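Local coordinates for BF1531-like N-terminal domain-containing protein (Bacteroides fragilis, PDB 3SLR) that binds magnesium through a HAD-type phosphatase domain in its N-terminal part and may hydrolyse ester bonds, its substrate being unknown, at residues Asn231-Gly236 / Met296-Asp301. Sequence-based numbering, arbitrary orientation.
Sequences NTIWGG and MVLKLD
The selenomethionine M296 reaches the indole of W234 beside the magnesium site of the HAD-like phosphatase domain, joining the loop after strand 224-227 to the loop before strand 305-309. This Met-aromatic contact is made on the benzo side of the ring system: SE lies 3.7 Å from W234 CE3, in an oblique position, while the terminal methyl CE sits in the ring plane at the edge, 3.7 Å from W234 CZ3. M296 gets there by folding back on itself, with bends at chi2 (-72°) and chi3 (-69°). The same methyl meets I233, whose chain crosses that of M296 at about a right angle, with CD1 4.0 Å from M296 CE. I233 CD1 also touches L298 CD1 more loosely, at 4.4 Å. All four residues are buried, and no hydrogen bond links the two segments directly.

Q262 of helix 255-270 bridges them instead, its NE2 bonded to the carbonyl of I233 and its OE1 to the backbone N of both V297 and L298. I246 packs on both W234 and M296, and helix 283-292 adds P289 against W234 and F290 against M296. On the pyrrole side, W234 NE1 bonds to OD1 of the magnesium ligand D230, so one indole connects the apolar cluster to the metal site. T232, which fits the fifth position of the HAD-type DxDx(T/V) pattern, bonds through OG1 to D228 and to the backbone N of D336, two further magnesium ligands. K299 NZ donates a hydrogen bond to M296 O (2.9 Å). Within 231-236, N231 OD1 accepts a hydrogen bond from G236 N at 2.7 Å, the donor standing above the carbonyl plane.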
loop_
_atom_site.group_PDB
_atom_site.type_symbol
_atom_site.label_atom_id
_atom_site.label_comp_id
_atom_site.label_asym_id
_atom_site.label_seq_id
_atom_site.Cartn_x
_atom_site.Cartn_y
_atom_site.Cartn_z
ATOM N N ASN A 231 -20.538 7.902 14.064
ATOM C CA ASN A 231 -19.567 6.936 14.557
ATOM C C ASN A 231 -18.586 6.453 13.489
ATOM O O ASN A 231 -17.865 5.484 13.692
ATOM C CB ASN A 231 -20.255 5.772 15.271
ATOM C CG ASN A 231 -20.905 6.208 16.575
ATOM O OD1 ASN A 231 -20.308 6.956 17.364
ATOM N ND2 ASN A 231 -22.137 5.765 16.801
ATOM N N THR A 232 -18.552 7.163 12.367
ATOM C CA THR A 232 -17.557 6.905 11.335
ATOM C C THR A 232 -16.610 8.094 11.224
ATOM O O THR A 232 -15.399 7.936 11.439
ATOM C CB THR A 232 -18.216 6.533 9.971
ATOM O OG1 THR A 232 -18.956 5.322 10.133
ATOM C CG2 THR A 232 -17.161 6.297 8.905
ATOM N N ILE A 233 -17.141 9.286 10.948
ATOM C CA ILE A 233 -16.295 10.490 10.943
ATOM C C ILE A 233 -16.430 11.382 12.191
ATOM O O ILE A 233 -15.685 12.339 12.353
ATOM C CB ILE A 233 -16.439 11.330 9.654
ATOM C CG1 ILE A 233 -17.806 12.034 9.595
ATOM C CG2 ILE A 233 -16.192 10.454 8.427
ATOM C CD1 ILE A 233 -17.853 13.180 8.597
ATOM N N TRP A 234 -17.397 11.081 13.052
ATOM C CA TRP A 234 -17.500 11.734 14.359
ATOM C C TRP A 234 -18.089 10.732 15.337
ATOM O O TRP A 234 -18.749 9.783 14.928
ATOM C CB TRP A 234 -18.345 13.027 14.323
ATOM C CG TRP A 234 -19.788 12.869 13.841
ATOM C CD1 TRP A 234 -20.763 12.076 14.389
ATOM C CD2 TRP A 234 -20.405 13.548 12.733
ATOM N NE1 TRP A 234 -21.940 12.208 13.675
ATOM C CE2 TRP A 234 -21.745 13.108 12.658
ATOM C CE3 TRP A 234 -19.948 14.477 11.787
ATOM C CZ2 TRP A 234 -22.631 13.565 11.674
ATOM C CZ3 TRP A 234 -20.829 14.934 10.819
ATOM C CH2 TRP A 234 -22.156 14.480 10.772
ATOM N N GLY A 235 -17.831 10.918 16.625
ATOM C CA GLY A 235 -18.413 10.041 17.622
ATOM C C GLY A 235 -19.838 10.471 17.932
ATOM O O GLY A 235 -20.145 11.656 17.948
ATOM N N GLY A 236 -20.712 9.506 18.182
ATOM C CA GLY A 236 -22.073 9.825 18.561
ATOM C C GLY A 236 -23.036 9.811 17.398
ATOM O O GLY A 236 -22.660 9.549 16.253
HETATM N N MSE A 296 -15.114 20.571 13.034
HETATM C CA MSE A 296 -15.071 19.712 11.855
HETATM C C MSE A 296 -13.839 20.038 11.006
HETATM O O MSE A 296 -13.550 21.203 10.723
HETATM C CB MSE A 296 -16.347 19.874 11.014
HETATM C CG MSE A 296 -17.606 19.326 11.676
HETATM SE SE MSE A 296 -17.668 17.381 11.722
HETATM C CE MSE A 296 -17.912 17.019 9.804
ATOM N N VAL A 297 -13.107 19.005 10.606
ATOM C CA VAL A 297 -12.020 19.176 9.646
ATOM C C VAL A 297 -12.591 19.191 8.235
ATOM O O VAL A 297 -12.289 20.080 7.434
ATOM C CB VAL A 297 -10.953 18.064 9.794
ATOM C CG1 VAL A 297 -9.875 18.195 8.725
ATOM C CG2 VAL A 297 -10.320 18.139 11.174
ATOM N N LEU A 298 -13.430 18.208 7.937
ATOM C CA LEU A 298 -14.139 18.165 6.659
ATOM C C LEU A 298 -15.240 19.224 6.618
ATOM O O LEU A 298 -15.966 19.404 7.594
ATOM C CB LEU A 298 -14.733 16.771 6.441
ATOM C CG LEU A 298 -13.684 15.656 6.374
ATOM C CD1 LEU A 298 -14.329 14.287 6.208
ATOM C CD2 LEU A 298 -12.722 15.941 5.235
ATOM N N LYS A 299 -15.347 19.931 5.495
ATOM C CA LYS A 299 -16.419 20.904 5.282
ATOM C C LYS A 299 -17.280 20.440 4.106
ATOM O O LYS A 299 -16.898 19.527 3.372
ATOM C CB LYS A 299 -15.834 22.280 4.974
ATOM C CG LYS A 299 -14.824 22.782 5.996
ATOM C CD LYS A 299 -15.407 22.884 7.390
ATOM C CE LYS A 299 -14.352 23.415 8.361
ATOM N NZ LYS A 299 -14.858 23.605 9.740
ATOM N N LEU A 300 -18.439 21.063 3.920
ATOM C CA LEU A 300 -19.313 20.658 2.826
ATOM C C LEU A 300 -18.617 20.718 1.475
ATOM O O LEU A 300 -18.905 19.904 0.610
ATOM C CB LEU A 300 -20.605 21.477 2.791
ATOM C CG LEU A 300 -21.631 21.110 3.864
ATOM C CD1 LEU A 300 -22.967 21.815 3.621
ATOM C CD2 LEU A 300 -21.827 19.609 3.902
ATOM N N ASP A 301 -17.704 21.664 1.284
ATOM C CA ASP A 301 -17.063 21.796 -0.028
ATOM C C ASP A 301 -16.030 20.706 -0.298
ATOM O O ASP A 301 -15.443 20.646 -1.379
ATOM C CB ASP A 301 -16.449 23.183 -0.230
ATOM C CG ASP A 301 -15.350 23.492 0.765
ATOM O OD1 ASP A 301 -14.774 22.546 1.348
ATOM O OD2 ASP A 301 -15.054 24.693 0.958
#